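Local structure of GH3 beta-N-acetylglucosaminidase (6K5J) at residues Met22-Leu28 / Ile46-Asn52; Leu79-Glu85 / Gly129-Ala135; Val169-Gln173 / Arg222-Ala226. The protein probably hydrolyses terminal beta-linked N-acetylglucosamine residues from chitin-derived and related glycosides, as a glycoside hydrolase family 3 beta-N-acetylglucosaminidase. All blocks are in the same frame, centred on the assembly; numbering follows the deposited sequence.

Interaction 1: residues Met22-Leu28 / Ile46-Asn52. With NAG (2-acetamido-2-deoxy-beta-D-glucopyranose), chain B.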
# COMPACT_ATOMS: atom_id res chain seq x y z
N MET A 22 -17.98 1.25 -5.76
CA MET A 22 -16.79 1.24 -6.60
C MET A 22 -16.45 -0.21 -6.90
O MET A 22 -16.36 -1.04 -5.98
CB MET A 22 -15.61 1.93 -5.92
CG MET A 22 -14.31 1.84 -6.73
SD MET A 22 -13.01 2.85 -6.00
CE MET A 22 -13.33 4.46 -6.74
N ALA A 23 -16.26 -0.53 -8.18
CA ALA A 23 -16.10 -1.91 -8.62
C ALA A 23 -14.83 -2.06 -9.44
O ALA A 23 -14.39 -1.12 -10.11
CB ALA A 23 -17.30 -2.40 -9.45
N GLY A 24 -14.26 -3.26 -9.40
CA GLY A 24 -13.20 -3.62 -10.31
C GLY A 24 -13.72 -4.49 -11.44
O GLY A 24 -14.88 -4.90 -11.46
N PHE A 25 -12.83 -4.77 -12.39
CA PHE A 25 -13.19 -5.56 -13.55
C PHE A 25 -11.89 -6.10 -14.15
O PHE A 25 -10.79 -5.65 -13.81
CB PHE A 25 -13.96 -4.74 -14.60
CG PHE A 25 -13.10 -3.75 -15.32
CD1 PHE A 25 -12.77 -2.54 -14.74
CD2 PHE A 25 -12.55 -4.06 -16.57
CE1 PHE A 25 -11.95 -1.64 -15.39
CE2 PHE A 25 -11.72 -3.16 -17.23
CZ PHE A 25 -11.42 -1.96 -16.65
N ASN A 26 -12.03 -7.05 -15.05
CA ASN A 26 -10.88 -7.59 -15.76
C ASN A 26 -10.83 -7.01 -17.17
O ASN A 26 -11.78 -7.15 -17.93
CB ASN A 26 -10.92 -9.11 -15.82
CG ASN A 26 -9.66 -9.69 -16.43
OD1 ASN A 26 -8.57 -9.15 -16.23
ND2 ASN A 26 -9.81 -10.77 -17.20
N GLY A 27 -9.70 -6.41 -17.53
CA GLY A 27 -9.54 -5.91 -18.88
C GLY A 27 -8.45 -4.87 -19.02
O GLY A 27 -8.26 -4.03 -18.14
N LEU A 28 -7.71 -4.94 -20.13
CA LEU A 28 -6.86 -3.84 -20.58
C LEU A 28 -7.63 -2.80 -21.37
O LEU A 28 -7.16 -1.66 -21.50
CB LEU A 28 -5.72 -4.38 -21.44
CG LEU A 28 -4.82 -5.39 -20.74
CD1 LEU A 28 -3.85 -6.04 -21.74
CD2 LEU A 28 -4.05 -4.73 -19.59
N ILE A 46 -14.52 3.07 -10.32
CA ILE A 46 -13.78 1.91 -10.80
C ILE A 46 -12.47 1.85 -10.02
O ILE A 46 -11.84 2.88 -9.80
CB ILE A 46 -13.49 2.00 -12.31
CG1 ILE A 46 -14.78 2.05 -13.12
CG2 ILE A 46 -12.56 0.86 -12.78
CD1 ILE A 46 -15.53 0.71 -13.15
N ILE A 47 -12.07 0.65 -9.59
CA ILE A 47 -10.74 0.45 -9.02
C ILE A 47 -9.94 -0.45 -9.96
O ILE A 47 -10.43 -1.48 -10.43
CB ILE A 47 -10.81 -0.15 -7.60
CG1 ILE A 47 -9.38 -0.44 -7.09
CG2 ILE A 47 -11.69 -1.41 -7.56
CD1 ILE A 47 -9.28 -0.69 -5.59
N TYR A 48 -8.69 -0.05 -10.23
CA TYR A 48 -7.76 -0.81 -11.06
C TYR A 48 -6.91 -1.75 -10.21
O TYR A 48 -6.50 -1.41 -9.09
CB TYR A 48 -6.81 0.13 -11.81
CG TYR A 48 -7.39 0.93 -12.96
CD1 TYR A 48 -8.49 0.48 -13.69
CD2 TYR A 48 -6.79 2.13 -13.35
CE1 TYR A 48 -8.98 1.21 -14.77
CE2 TYR A 48 -7.27 2.87 -14.42
CZ TYR A 48 -8.38 2.40 -15.12
OH TYR A 48 -8.85 3.13 -16.19
N PHE A 49 -6.60 -2.92 -10.78
CA PHE A 49 -5.57 -3.82 -10.27
C PHE A 49 -4.56 -4.11 -11.38
O PHE A 49 -4.67 -3.59 -12.49
CB PHE A 49 -6.20 -5.09 -9.69
CG PHE A 49 -6.96 -4.82 -8.42
CD1 PHE A 49 -8.27 -4.37 -8.46
CD2 PHE A 49 -6.32 -4.92 -7.19
CE1 PHE A 49 -8.96 -4.07 -7.29
CE2 PHE A 49 -7.00 -4.62 -6.01
CZ PHE A 49 -8.33 -4.20 -6.07
N ARG A 50 -3.53 -4.92 -11.05
CA ARG A 50 -2.46 -5.23 -12.00
C ARG A 50 -3.02 -5.74 -13.34
O ARG A 50 -2.47 -5.45 -14.40
CB ARG A 50 -1.51 -6.27 -11.37
CG ARG A 50 -0.30 -6.64 -12.23
CD ARG A 50 0.80 -7.35 -11.37
NE ARG A 50 1.20 -6.52 -10.24
CZ ARG A 50 2.19 -5.63 -10.27
NH1 ARG A 50 2.91 -5.46 -11.37
NH2 ARG A 50 2.47 -4.91 -9.20
N ARG A 51 -4.13 -6.49 -13.29
CA ARG A 51 -4.75 -7.04 -14.50
C ARG A 51 -5.22 -5.95 -15.47
O ARG A 51 -5.38 -6.24 -16.66
CB ARG A 51 -5.95 -7.91 -14.12
CG ARG A 51 -7.03 -7.12 -13.34
CD ARG A 51 -8.18 -7.99 -12.82
NE ARG A 51 -9.14 -7.15 -12.09
CZ ARG A 51 -9.52 -7.34 -10.83
NH1 ARG A 51 -9.06 -8.37 -10.13
NH2 ARG A 51 -10.39 -6.49 -10.27
N ASN A 52 -5.43 -4.72 -15.00
CA ASN A 52 -5.84 -3.62 -15.87
C ASN A 52 -4.68 -2.77 -16.35
O ASN A 52 -4.92 -1.82 -17.10
CB ASN A 52 -6.84 -2.70 -15.15
CG ASN A 52 -7.96 -3.45 -14.47
OD1 ASN A 52 -8.04 -3.50 -13.24
ND2 ASN A 52 -8.86 -4.03 -15.28
C1 NAG B . -7.74 -4.32 1.00
C2 NAG B . -6.59 -3.52 1.64
C3 NAG B . -6.66 -2.03 1.26
C4 NAG B . -6.86 -1.84 -0.24
C5 NAG B . -8.08 -2.63 -0.68
C6 NAG B . -8.37 -2.53 -2.16
C7 NAG B . -5.57 -3.98 3.85
C8 NAG B . -5.82 -4.06 5.33
N2 NAG B . -6.63 -3.67 3.09
O1 NAG B . -7.45 -5.67 1.13
O3 NAG B . -5.47 -1.36 1.67
O4 NAG B . -7.04 -0.47 -0.54
O5 NAG B . -7.83 -4.02 -0.40
O6 NAG B . -7.40 -3.21 -2.93
O7 NAG B . -4.45 -4.16 3.36
O HOH W 1 -10.21 -3.92 -11.50

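Interaction 2: residues Leu79-Glu85 / Gly129-Ala135. With NAG (2-acetamido-2-deoxy-beta-D-glucopyranose), chain B.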
# COMPACT_ATOMS: atom_id res chain seq x y z
N LEU A 79 -15.11 8.22 -10.48
CA LEU A 79 -13.86 8.06 -9.75
C LEU A 79 -13.13 6.82 -10.26
O LEU A 79 -13.74 5.77 -10.48
CB LEU A 79 -14.12 7.96 -8.24
CG LEU A 79 -14.59 9.25 -7.57
CD1 LEU A 79 -15.19 8.95 -6.19
CD2 LEU A 79 -13.43 10.25 -7.47
N ILE A 80 -11.82 6.94 -10.45
CA ILE A 80 -10.98 5.83 -10.89
C ILE A 80 -9.82 5.75 -9.92
O ILE A 80 -8.99 6.67 -9.85
CB ILE A 80 -10.51 6.01 -12.34
CG1 ILE A 80 -11.73 6.01 -13.29
CG2 ILE A 80 -9.54 4.91 -12.75
CD1 ILE A 80 -11.39 6.14 -14.77
N SER A 81 -9.76 4.66 -9.15
CA SER A 81 -8.82 4.53 -8.05
C SER A 81 -7.88 3.34 -8.28
O SER A 81 -7.98 2.62 -9.28
CB SER A 81 -9.55 4.37 -6.72
OG SER A 81 -8.65 4.66 -5.64
N ILE A 82 -7.00 3.13 -7.31
CA ILE A 82 -5.88 2.19 -7.43
C ILE A 82 -5.21 2.11 -6.07
O ILE A 82 -5.35 3.02 -5.25
CB ILE A 82 -4.90 2.69 -8.54
CG1 ILE A 82 -3.84 1.63 -8.88
CG2 ILE A 82 -4.21 4.01 -8.12
CD1 ILE A 82 -3.00 2.00 -10.09
N ASP A 83 -4.50 1.01 -5.80
CA ASP A 83 -3.65 0.91 -4.60
C ASP A 83 -2.19 1.18 -4.97
O ASP A 83 -1.36 0.27 -5.01
CB ASP A 83 -3.77 -0.47 -3.95
CG ASP A 83 -5.15 -0.78 -3.49
OD1 ASP A 83 -5.73 0.06 -2.75
OD2 ASP A 83 -5.65 -1.87 -3.85
N GLN A 84 -1.89 2.44 -5.26
CA GLN A 84 -0.53 2.83 -5.62
C GLN A 84 0.12 3.54 -4.42
O GLN A 84 0.32 4.76 -4.40
CB GLN A 84 -0.54 3.69 -6.89
CG GLN A 84 0.82 3.84 -7.56
CD GLN A 84 1.20 2.65 -8.44
OE1 GLN A 84 0.71 1.53 -8.27
NE2 GLN A 84 2.09 2.90 -9.39
N GLU A 85 0.45 2.73 -3.40
CA GLU A 85 0.99 3.26 -2.15
C GLU A 85 2.44 3.68 -2.29
O GLU A 85 2.86 4.65 -1.65
CB GLU A 85 0.85 2.21 -1.02
CG GLU A 85 -0.59 1.79 -0.76
CD GLU A 85 -0.74 0.67 0.27
OE1 GLU A 85 0.20 0.46 1.08
OE2 GLU A 85 -1.80 0.00 0.27
N GLY A 129 -5.24 9.17 -16.26
CA GLY A 129 -6.67 9.23 -16.06
C GLY A 129 -7.14 8.69 -14.72
O GLY A 129 -8.35 8.55 -14.50
N ILE A 130 -6.21 8.38 -13.82
CA ILE A 130 -6.54 7.93 -12.47
C ILE A 130 -6.63 9.16 -11.57
O ILE A 130 -5.69 9.96 -11.51
CB ILE A 130 -5.49 6.93 -11.96
CG1 ILE A 130 -5.49 5.68 -12.84
CG2 ILE A 130 -5.71 6.60 -10.49
CD1 ILE A 130 -4.19 4.89 -12.80
N ASN A 131 -7.75 9.31 -10.87
CA ASN A 131 -8.02 10.53 -10.12
C ASN A 131 -8.22 10.28 -8.63
O ASN A 131 -8.60 11.19 -7.90
CB ASN A 131 -9.24 11.26 -10.71
CG ASN A 131 -10.46 10.36 -10.82
OD1 ASN A 131 -10.76 9.60 -9.90
ND2 ASN A 131 -11.18 10.46 -11.93
N MET A 132 -7.95 9.06 -8.17
CA MET A 132 -8.08 8.70 -6.77
C MET A 132 -7.02 7.65 -6.46
O MET A 132 -6.67 6.84 -7.33
CB MET A 132 -9.49 8.17 -6.46
CG MET A 132 -9.79 7.96 -4.97
SD MET A 132 -11.54 7.51 -4.74
CE MET A 132 -11.76 7.88 -3.00
N ASN A 133 -6.51 7.68 -5.24
CA ASN A 133 -5.51 6.70 -4.81
C ASN A 133 -5.91 6.23 -3.42
O ASN A 133 -6.27 7.04 -2.57
CB ASN A 133 -4.09 7.31 -4.79
CG ASN A 133 -2.98 6.26 -4.69
OD1 ASN A 133 -3.22 5.06 -4.82
ND2 ASN A 133 -1.74 6.72 -4.48
N PHE A 134 -5.86 4.92 -3.20
CA PHE A 134 -6.11 4.41 -1.86
C PHE A 134 -4.79 4.44 -1.08
O PHE A 134 -4.14 3.43 -0.81
CB PHE A 134 -6.74 3.03 -1.92
CG PHE A 134 -8.17 3.06 -2.39
CD1 PHE A 134 -8.96 4.17 -2.13
CD2 PHE A 134 -8.72 2.00 -3.08
CE1 PHE A 134 -10.29 4.22 -2.54
CE2 PHE A 134 -10.05 2.04 -3.50
CZ PHE A 134 -10.83 3.16 -3.23
N ALA A 135 -4.42 5.66 -0.73
CA ALA A 135 -3.16 5.99 -0.08
C ALA A 135 -3.25 7.42 0.42
O ALA A 135 -4.03 8.21 -0.13
CB ALA A 135 -1.97 5.82 -1.04
C1 NAG B . -7.74 -4.32 1.00
C2 NAG B . -6.59 -3.52 1.64
C3 NAG B . -6.66 -2.03 1.26
C4 NAG B . -6.86 -1.84 -0.24
C5 NAG B . -8.08 -2.63 -0.68
C6 NAG B . -8.37 -2.53 -2.16
C7 NAG B . -5.57 -3.98 3.85
C8 NAG B . -5.82 -4.06 5.33
N2 NAG B . -6.63 -3.67 3.09
O1 NAG B . -7.45 -5.67 1.13
O3 NAG B . -5.47 -1.36 1.67
O4 NAG B . -7.04 -0.47 -0.54
O5 NAG B . -7.83 -4.02 -0.40
O6 NAG B . -7.40 -3.21 -2.93
O7 NAG B . -4.45 -4.16 3.36

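Interaction 3: residues Val169-Gln173 / Arg222-Ala226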
# COMPACT_ATOMS: atom_id res chain seq x y z
N VAL A 169 -0.60 13.21 1.63
CA VAL A 169 -1.93 13.65 1.21
C VAL A 169 -1.83 14.88 0.33
O VAL A 169 -2.46 14.96 -0.74
CB VAL A 169 -2.82 13.93 2.44
CG1 VAL A 169 -4.11 14.64 2.00
CG2 VAL A 169 -3.15 12.62 3.16
N ARG A 170 -1.06 15.87 0.77
CA ARG A 170 -0.93 17.11 -0.01
C ARG A 170 -0.28 16.86 -1.37
O ARG A 170 -0.69 17.45 -2.37
CB ARG A 170 -0.13 18.14 0.79
CG ARG A 170 -0.17 19.55 0.20
CD ARG A 170 0.39 20.58 1.18
NE ARG A 170 1.83 20.43 1.36
CZ ARG A 170 2.74 20.99 0.57
NH1 ARG A 170 2.36 21.73 -0.47
NH2 ARG A 170 4.03 20.80 0.81
N GLY A 171 0.75 16.01 -1.42
CA GLY A 171 1.37 15.71 -2.71
C GLY A 171 0.43 15.03 -3.68
O GLY A 171 0.41 15.35 -4.87
N PHE A 172 -0.38 14.08 -3.19
CA PHE A 172 -1.39 13.45 -4.04
C PHE A 172 -2.40 14.49 -4.52
O PHE A 172 -2.69 14.58 -5.72
CB PHE A 172 -2.12 12.33 -3.30
CG PHE A 172 -1.30 11.09 -3.05
CD1 PHE A 172 -0.51 10.53 -4.05
CD2 PHE A 172 -1.34 10.47 -1.81
CE1 PHE A 172 0.23 9.39 -3.81
CE2 PHE A 172 -0.58 9.32 -1.54
CZ PHE A 172 0.21 8.79 -2.54
N GLN A 173 -2.96 15.27 -3.60
CA GLN A 173 -4.07 16.15 -3.98
C GLN A 173 -3.59 17.35 -4.78
O GLN A 173 -4.32 17.83 -5.65
CB GLN A 173 -4.86 16.55 -2.73
CG GLN A 173 -5.64 15.33 -2.21
CD GLN A 173 -6.39 15.52 -0.90
OE1 GLN A 173 -7.06 14.60 -0.45
NE2 GLN A 173 -6.28 16.69 -0.30
N ARG A 222 -6.23 19.16 8.00
CA ARG A 222 -5.62 19.85 6.87
C ARG A 222 -6.40 19.69 5.58
O ARG A 222 -6.13 20.42 4.62
CB ARG A 222 -4.18 19.37 6.67
CG ARG A 222 -3.23 19.93 7.72
CD ARG A 222 -1.98 19.09 7.85
NE ARG A 222 -1.08 19.64 8.87
CZ ARG A 222 -1.24 19.49 10.18
NH1 ARG A 222 -2.27 18.80 10.66
NH2 ARG A 222 -0.37 20.04 11.03
N GLY A 223 -7.37 18.78 5.53
CA GLY A 223 -8.15 18.59 4.34
C GLY A 223 -7.77 17.33 3.59
O GLY A 223 -6.74 17.31 2.91
N VAL A 224 -8.56 16.26 3.73
CA VAL A 224 -8.29 15.01 3.02
C VAL A 224 -9.56 14.57 2.30
O VAL A 224 -10.66 14.62 2.85
CB VAL A 224 -7.77 13.90 3.97
CG1 VAL A 224 -8.80 13.57 5.06
CG2 VAL A 224 -7.37 12.64 3.18
N ASP A 225 -9.40 14.14 1.05
CA ASP A 225 -10.56 13.87 0.19
C ASP A 225 -11.35 12.66 0.65
O ASP A 225 -12.58 12.64 0.48
CB ASP A 225 -10.11 13.67 -1.26
CG ASP A 225 -9.79 14.97 -1.96
OD1 ASP A 225 -10.09 16.05 -1.41
OD2 ASP A 225 -9.23 14.91 -3.07
N ALA A 226 -10.70 11.65 1.21
CA ALA A 226 -11.40 10.42 1.56
C ALA A 226 -10.67 9.73 2.70
O ALA A 226 -9.48 9.95 2.94
CB ALA A 226 -11.55 9.49 0.34

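Interaction 1: residues Met22-Leu28 / Ile46-Asn52
A23 and I46 pair in parallel within the beta-alpha-beta unit formed by strand 21-23, helix 32-39 and strand 45-47, and the loops that follow both strands are held together by side chains. The sheet part is brief: I47 N donates to A23 O (3.0 Å). M22 lies across I47 at about a right angle, with SD 4.0 Å from I47 CB.

Beyond the strands, F25 O carries much of the contact. R51 NE (2.8 Å) and N52 ND2 (2.9 Å) donate to it from opposite faces of its plane. R51 gets there by placing CG between its backbone N and carbonyl carbon (chi1 60°) and then running extended to NE. N52 ND2 also donates to G27 O at 2.9 Å, nearly straight at 169°, and both acceptors lie in the N52 amide plane. OD1 accepts from F49 N on a lone pair, and these three bonds fix the rotation of the amide. ND2 meets one face of the F25 ring, displaced toward its rim, while I46 CG2 touches the ring edge 3.7 Å from CE1. A water accepts from F25 N and R51 NH2 and lies within hydrogen-bonding distance of I47 O and N52 OD1. The F49 ring edge merely touches the sugar, CE2 lying 3.4 Å from NAG O6.

F25 and Y48 both pack on L62 and L66 of helix 56-72, and F25 also reaches A34 of helix 32-39. Strand 21-23 is flanked in the sheet by strand 296-298 on its other side, and strand 45-47 by strand 79-81.

Interaction 2: residues Leu79-Glu85 / Gly129-Ala135
I80 and N131 begin the densely bonded part of this contact, where the edge strand 79-81 of one parallel sheet meets strand 132-133 of another, consistent with successive strands of the TIM-barrel-like N-terminal domain of family 3. I80 N donates to N131 OD1 at 2.9 Å and 173°, and N131 N returns a bond to I80 O, which M132 N also approaches weakly. Further on, F134 N donates to I82 O at 2.8 Å. N133 grips the backbone of Q84 at two points: OD1 takes Q84 N on a lone pair (3.0 Å), and ND2 gives to Q84 O (2.8 Å). The N133 side chain turns this way because CG is anti to the backbone N (chi1 -166°). With a leucine in place of N133, Q84 N and O would probably both lose their mates, leaving the backbone at Q84 freer to shift.

Side chains fill the same tight zone. S81 OG sits over the centre of the F134 ring, and S81 CB makes a CH-pi contact with that face, 4.1 Å from the centroid. D83 OD1 lies at the ring edge, 3.2 Å from F134 CB, and accepts a hydrogen bond from NAG O4 (2.6 Å), consistent with a place in the sugar site.

The ends are looser. At E85 and A135 there is only van der Waals contact, and partly exposed G129 closes the preceding helix in a Schellman motif, touching just I80. The E85 carboxylate turns to K182 and R152. Around the contact, I82, I130 and N133 pack on L125 of helix 111-127, I80 rests on helix 56-72, and M22 of strand 21-23 covers L79, S81, M132 and F134.

Interaction 3: residues Val169-Gln173 / Arg222-Ala226
Q173 reaches from helix 158-174 to the backbone of G223 and D225, and its amide uses both ends. OE1 accepts from D225 N at 2.8 Å, 148° at the hydrogen. NE2 donates to G223 O at 3.3 Å, a longer bond whose donor stands above that carbonyl plane. One amide thus spans V224, taking the carbonyl before it and the N-H after it. The D225 side chain comes from the opposite direction, and its carboxylate lies stacked on the Q173 amide with the planes 21° apart; D225 CG is 3.1 Å from Q173 OE1. Beside this polar pair, V169 CG1 meets V224 CG2 at 4.0 Å, the two valines crossing at about a right angle, and V169 CG1 also lies 3.9 Å from G223 O.

What places these groups lies one layer out. Q173 and V169 are one helical turn apart, joined by the bond from Q173 N to V169 O (2.9 Å), so both project to the same side of the helix. The Q173 chain runs extended beyond CG, which carries its amide to the loop. G223, the first residue to leave helix 213-222, has a positive phi that would press a side chain against the preceding carbonyl O, a geometry calling for glycine. The D225 carboxylate is held by salt bridges to R339 and R340, which probably offset its charge beside Q173 OE1. That OE1 also takes a weak bond from A179 N.

This is helix-to-loop packing in the TIM-barrel-like N-terminal domain, with the V224 side chain about 14 Å from NAG. V169 and V224 both pack on V181. The contact joins the C-terminal part of helix 158-174, which leads into strand 178-184, to the loop between helix 213-222 and the neighbouring parallel strand 226-229.

Interactions 1 and 2 are directly joined: strands 45-47 and 79-81 are neighbours in one sheet, with I46 probably hydrogen-bonded through its backbone to L79 and S81, while I47 CD1 packs 3.5 Å from F134 CE2. Both also reach NAG, though only interaction 2 supplies it with a hydrogen bond. Interaction 2 is the most enclosed; interactions 1 and 3 each have some exposed residues at their margins, and interaction 3 is the smallest, burying 187 Å² against 601 and 683 Å². It touches interaction 2 through F172 and A226 but not interaction 1. Asparagine or glutamine amides bridge backbone groups in all three. Charged groups surround parts of each, whereas aromatic rings take part across interactions 1 and 2 alone.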